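Local coordinates for protein putative aldehyde dehydrogenase (PDB 4YWE) that probably oxidises aldehydes to carboxylic acids with NAD or NADP as acceptor, as other members of the aldehyde dehydrogenase family do, and binds calcium and magnesium ions, at residues L271-V283 / L306-R318. Residues are numbered along the deposited sequence; the frame is centred on the assembly and turned at random.
Sequences LDAALPVLVSAIV and LVERLATAFNGLR
Leu275 packs against Leu310 where helix 271-283 comes nearest the helix of 306-315, its CD1 lying 3.7 Å from Leu310 CD2 as the two side chains pass in opposite directions. CG of Leu275 stands anti to its backbone N (chi1 178°), and CD1 thereby also reaches the backbone O of Arg309. The axes approach to 10.4 Å and cross at -51°. On the inner side, Leu278 CD1 meets Leu306 CD2 tip to tip at 4.1 Å, and both leucines continue onto strand 261-265, so branched aliphatic chains fill the wedge between helices and sheet. Farther along, Val279 CG2 rests on Ala313 CB (4.0 Å); the short alanine lets the valine branch come close to the second helix. Ile282 CG2 approaches Phe314 CZ obliquely, and Val283 CG2 touches Leu317 CD1 at 3.6 Å.

The solvent side is built differently. Arg309, its chain bent at chi3, brings NE near Leu275 CD2, which sits obliquely to the guanidinium. Leu271 O lies over one guanidinium face, offset toward its rim, while Leu271 CB is 3.5 Å from NH1. NH2 gives a nearly straight hydrogen bond to Asp272 OD1, a salt bridge met at the guanidinium edge with the carboxylate plane turned 57° away; its modelled length, 2.5 Å, is doubtful. Arginine is long enough to pass Leu271 and carry its charge to the exposed Asp272. The chemistry implies that apolar burial joins these neighbouring helices on the sheet of the probable catalytic domain, while the one ion pair, presumably weakened by water around Asp272, probably contributes modestly.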
loop_
_atom_site.group_PDB
_atom_site.type_symbol
_atom_site.label_atom_id
_atom_site.label_comp_id
_atom_site.label_asym_id
_atom_site.label_seq_id
_atom_site.Cartn_x
_atom_site.Cartn_y
_atom_site.Cartn_z
ATOM N N LEU A 271 26.851 -24.829 -12.198
ATOM C CA LEU A 271 27.113 -25.819 -11.159
ATOM C C LEU A 271 28.188 -25.359 -10.179
ATOM O O LEU A 271 28.147 -25.710 -9.000
ATOM C CB LEU A 271 27.519 -27.154 -11.784
ATOM C CG LEU A 271 26.468 -27.843 -12.656
ATOM C CD1 LEU A 271 26.972 -29.198 -13.132
ATOM C CD2 LEU A 271 25.155 -27.988 -11.902
ATOM N N ASP A 272 29.146 -24.576 -10.668
ATOM C CA ASP A 272 30.210 -24.053 -9.817
ATOM C C ASP A 272 29.638 -23.150 -8.732
ATOM O O ASP A 272 30.076 -23.192 -7.584
ATOM C CB ASP A 272 31.243 -23.280 -10.643
ATOM C CG ASP A 272 32.006 -24.168 -11.604
ATOM O OD1 ASP A 272 32.150 -25.376 -11.319
ATOM O OD2 ASP A 272 32.464 -23.654 -12.645
ATOM N N ALA A 273 28.658 -22.335 -9.105
ATOM C CA ALA A 273 28.025 -21.421 -8.165
ATOM C C ALA A 273 26.988 -22.143 -7.313
ATOM O O ALA A 273 26.759 -21.784 -6.158
ATOM C CB ALA A 273 27.385 -20.256 -8.907
ATOM N N ALA A 274 26.366 -23.166 -7.889
ATOM C CA ALA A 274 25.303 -23.897 -7.211
ATOM C C ALA A 274 25.848 -24.851 -6.151
ATOM O O ALA A 274 25.278 -24.970 -5.068
ATOM C CB ALA A 274 24.466 -24.662 -8.224
ATOM N N LEU A 275 26.954 -25.519 -6.472
ATOM C CA LEU A 275 27.520 -26.565 -5.618
ATOM C C LEU A 275 27.718 -26.169 -4.146
ATOM O O LEU A 275 27.278 -26.901 -3.260
ATOM C CB LEU A 275 28.854 -27.054 -6.198
ATOM C CG LEU A 275 29.585 -28.127 -5.390
ATOM C CD1 LEU A 275 28.725 -29.373 -5.256
ATOM C CD2 LEU A 275 30.925 -28.462 -6.028
ATOM N N PRO A 276 28.373 -25.023 -3.871
ATOM C CA PRO A 276 28.553 -24.716 -2.447
ATOM C C PRO A 276 27.246 -24.368 -1.744
ATOM O O PRO A 276 27.095 -24.661 -0.559
ATOM C CB PRO A 276 29.497 -23.510 -2.465
ATOM C CG PRO A 276 29.242 -22.859 -3.770
ATOM C CD PRO A 276 28.965 -23.979 -4.729
ATOM N N VAL A 277 26.312 -23.759 -2.469
ATOM C CA VAL A 277 25.029 -23.380 -1.894
ATOM C C VAL A 277 24.186 -24.622 -1.627
ATOM O O VAL A 277 23.472 -24.693 -0.627
ATOM C CB VAL A 277 24.279 -22.392 -2.803
ATOM C CG1 VAL A 277 22.988 -21.938 -2.141
ATOM C CG2 VAL A 277 25.162 -21.193 -3.122
ATOM N N LEU A 278 24.275 -25.604 -2.522
ATOM C CA LEU A 278 23.567 -26.870 -2.343
ATOM C C LEU A 278 24.013 -27.571 -1.064
ATOM O O LEU A 278 23.219 -28.231 -0.396
ATOM C CB LEU A 278 23.792 -27.795 -3.543
ATOM C CG LEU A 278 23.204 -27.380 -4.892
ATOM C CD1 LEU A 278 23.564 -28.395 -5.968
ATOM C CD2 LEU A 278 21.699 -27.206 -4.794
ATOM N N VAL A 279 25.291 -27.417 -0.731
ATOM C CA VAL A 279 25.872 -28.089 0.423
ATOM C C VAL A 279 25.488 -27.384 1.718
ATOM O O VAL A 279 24.936 -28.001 2.628
ATOM C CB VAL A 279 27.403 -28.188 0.289
ATOM C CG1 VAL A 279 28.017 -28.734 1.568
ATOM C CG2 VAL A 279 27.779 -29.061 -0.902
ATOM N N SER A 280 25.773 -26.087 1.796
ATOM C CA SER A 280 25.529 -25.325 3.016
ATOM C C SER A 280 24.045 -25.266 3.374
ATOM O O SER A 280 23.694 -25.108 4.538
ATOM C CB SER A 280 26.088 -23.906 2.883
ATOM O OG SER A 280 25.507 -23.223 1.787
ATOM N N ALA A 281 23.179 -25.409 2.376
ATOM C CA ALA A 281 21.739 -25.354 2.608
ATOM C C ALA A 281 21.241 -26.541 3.436
ATOM O O ALA A 281 20.156 -26.486 4.014
ATOM C CB ALA A 281 20.993 -25.292 1.284
ATOM N N ILE A 282 22.033 -27.607 3.493
ATOM C CA ILE A 282 21.654 -28.800 4.246
ATOM C C ILE A 282 22.666 -29.069 5.361
ATOM O O ILE A 282 22.400 -29.837 6.285
ATOM C CB ILE A 282 21.509 -30.025 3.309
ATOM C CG1 ILE A 282 20.794 -31.179 4.019
ATOM C CG2 ILE A 282 22.869 -30.466 2.785
ATOM C CD1 ILE A 282 19.460 -30.800 4.628
ATOM N N VAL A 283 23.824 -28.421 5.280
ATOM C CA VAL A 283 24.880 -28.618 6.268
ATOM C C VAL A 283 24.723 -27.625 7.419
ATOM O O VAL A 283 25.045 -27.937 8.568
ATOM C CB VAL A 283 26.276 -28.512 5.611
ATOM C CG1 VAL A 283 27.374 -28.370 6.655
ATOM C CG2 VAL A 283 26.535 -29.728 4.736
ATOM N N LEU A 306 26.599 -33.947 -11.284
ATOM C CA LEU A 306 26.367 -33.126 -10.099
ATOM C C LEU A 306 26.414 -33.964 -8.821
ATOM O O LEU A 306 26.865 -33.489 -7.779
ATOM C CB LEU A 306 25.028 -32.395 -10.204
ATOM C CG LEU A 306 24.692 -31.433 -9.062
ATOM C CD1 LEU A 306 25.820 -30.431 -8.853
ATOM C CD2 LEU A 306 23.381 -30.711 -9.331
ATOM N N VAL A 307 25.947 -35.206 -8.906
ATOM C CA VAL A 307 25.998 -36.117 -7.767
ATOM C C VAL A 307 27.448 -36.395 -7.383
ATOM O O VAL A 307 27.795 -36.408 -6.200
ATOM C CB VAL A 307 25.243 -37.430 -8.063
ATOM C CG1 VAL A 307 25.624 -38.510 -7.060
ATOM C CG2 VAL A 307 23.741 -37.190 -8.045
ATOM N N GLU A 308 28.296 -36.601 -8.387
ATOM C CA GLU A 308 29.712 -36.861 -8.151
ATOM C C GLU A 308 30.393 -35.659 -7.498
ATOM O O GLU A 308 31.265 -35.818 -6.643
ATOM C CB GLU A 308 30.418 -37.219 -9.461
ATOM N N ARG A 309 29.992 -34.457 -7.903
ATOM C CA ARG A 309 30.541 -33.239 -7.316
ATOM C C ARG A 309 29.990 -33.028 -5.910
ATOM O O ARG A 309 30.688 -32.528 -5.029
ATOM C CB ARG A 309 30.239 -32.027 -8.200
ATOM C CG ARG A 309 30.869 -32.107 -9.582
ATOM C CD ARG A 309 30.532 -30.894 -10.436
ATOM N NE ARG A 309 31.115 -29.664 -9.908
ATOM C CZ ARG A 309 31.222 -28.533 -10.599
ATOM N NH1 ARG A 309 30.793 -28.476 -11.852
ATOM N NH2 ARG A 309 31.765 -27.460 -10.039
ATOM N N LEU A 310 28.734 -33.415 -5.702
ATOM C CA LEU A 310 28.136 -33.358 -4.374
ATOM C C LEU A 310 28.782 -34.404 -3.471
ATOM O O LEU A 310 28.971 -34.178 -2.276
ATOM C CB LEU A 310 26.621 -33.573 -4.443
ATOM C CG LEU A 310 25.760 -32.417 -4.959
ATOM C CD1 LEU A 310 24.327 -32.877 -5.185
ATOM C CD2 LEU A 310 25.795 -31.250 -3.989
ATOM N N ALA A 311 29.123 -35.548 -4.058
ATOM C CA ALA A 311 29.766 -36.630 -3.319
ATOM C C ALA A 311 31.154 -36.219 -2.836
ATOM O O ALA A 311 31.499 -36.418 -1.672
ATOM C CB ALA A 311 29.852 -37.881 -4.178
ATOM N N THR A 312 31.944 -35.648 -3.739
ATOM C CA THR A 312 33.282 -35.179 -3.399
ATOM C C THR A 312 33.217 -34.110 -2.312
ATOM O O THR A 312 34.029 -34.102 -1.386
ATOM C CB THR A 312 34.013 -34.611 -4.634
ATOM O OG1 THR A 312 34.105 -35.622 -5.645
ATOM C CG2 THR A 312 35.412 -34.144 -4.264
ATOM N N ALA A 313 32.236 -33.219 -2.423
ATOM C CA ALA A 313 32.054 -32.150 -1.448
ATOM C C ALA A 313 31.682 -32.702 -0.073
ATOM O O ALA A 313 32.191 -32.239 0.948
ATOM C CB ALA A 313 30.994 -31.170 -1.929
ATOM N N PHE A 314 30.796 -33.694 -0.050
ATOM C CA PHE A 314 30.346 -34.283 1.208
ATOM C C PHE A 314 31.454 -35.063 1.910
ATOM O O PHE A 314 31.500 -35.108 3.138
ATOM C CB PHE A 314 29.135 -35.187 0.969
ATOM C CG PHE A 314 27.816 -34.502 1.190
ATOM C CD1 PHE A 314 27.385 -33.504 0.331
ATOM C CD2 PHE A 314 27.007 -34.855 2.259
ATOM C CE1 PHE A 314 26.173 -32.871 0.534
ATOM C CE2 PHE A 314 25.793 -34.227 2.466
ATOM C CZ PHE A 314 25.377 -33.233 1.603
ATOM N N ASN A 315 32.347 -35.671 1.133
ATOM C CA ASN A 315 33.470 -36.415 1.701
ATOM C C ASN A 315 34.427 -35.498 2.460
ATOM O O ASN A 315 35.139 -35.942 3.362
ATOM C CB ASN A 315 34.235 -37.162 0.604
ATOM C CG ASN A 315 33.491 -38.382 0.099
ATOM O OD1 ASN A 315 32.782 -39.049 0.853
ATOM N ND2 ASN A 315 33.653 -38.684 -1.184
ATOM N N GLY A 316 34.437 -34.221 2.094
ATOM C CA GLY A 316 35.350 -33.263 2.689
ATOM C C GLY A 316 34.786 -32.520 3.882
ATOM O O GLY A 316 35.449 -31.657 4.459
ATOM N N LEU A 317 33.558 -32.857 4.255
ATOM C CA LEU A 317 32.903 -32.216 5.389
ATOM C C LEU A 317 33.384 -32.819 6.705
ATOM O O LEU A 317 33.446 -34.038 6.853
ATOM C CB LEU A 317 31.385 -32.343 5.268
ATOM C CG LEU A 317 30.764 -31.623 4.070
ATOM C CD1 LEU A 317 29.289 -31.965 3.942
ATOM C CD2 LEU A 317 30.961 -30.120 4.190
ATOM N N ARG A 318 33.725 -31.957 7.657
ATOM C CA ARG A 318 34.219 -32.409 8.952
ATOM C C ARG A 318 33.274 -31.998 10.078
ATOM O O ARG A 318 32.800 -30.861 10.123
ATOM C CB ARG A 318 35.621 -31.856 9.211
#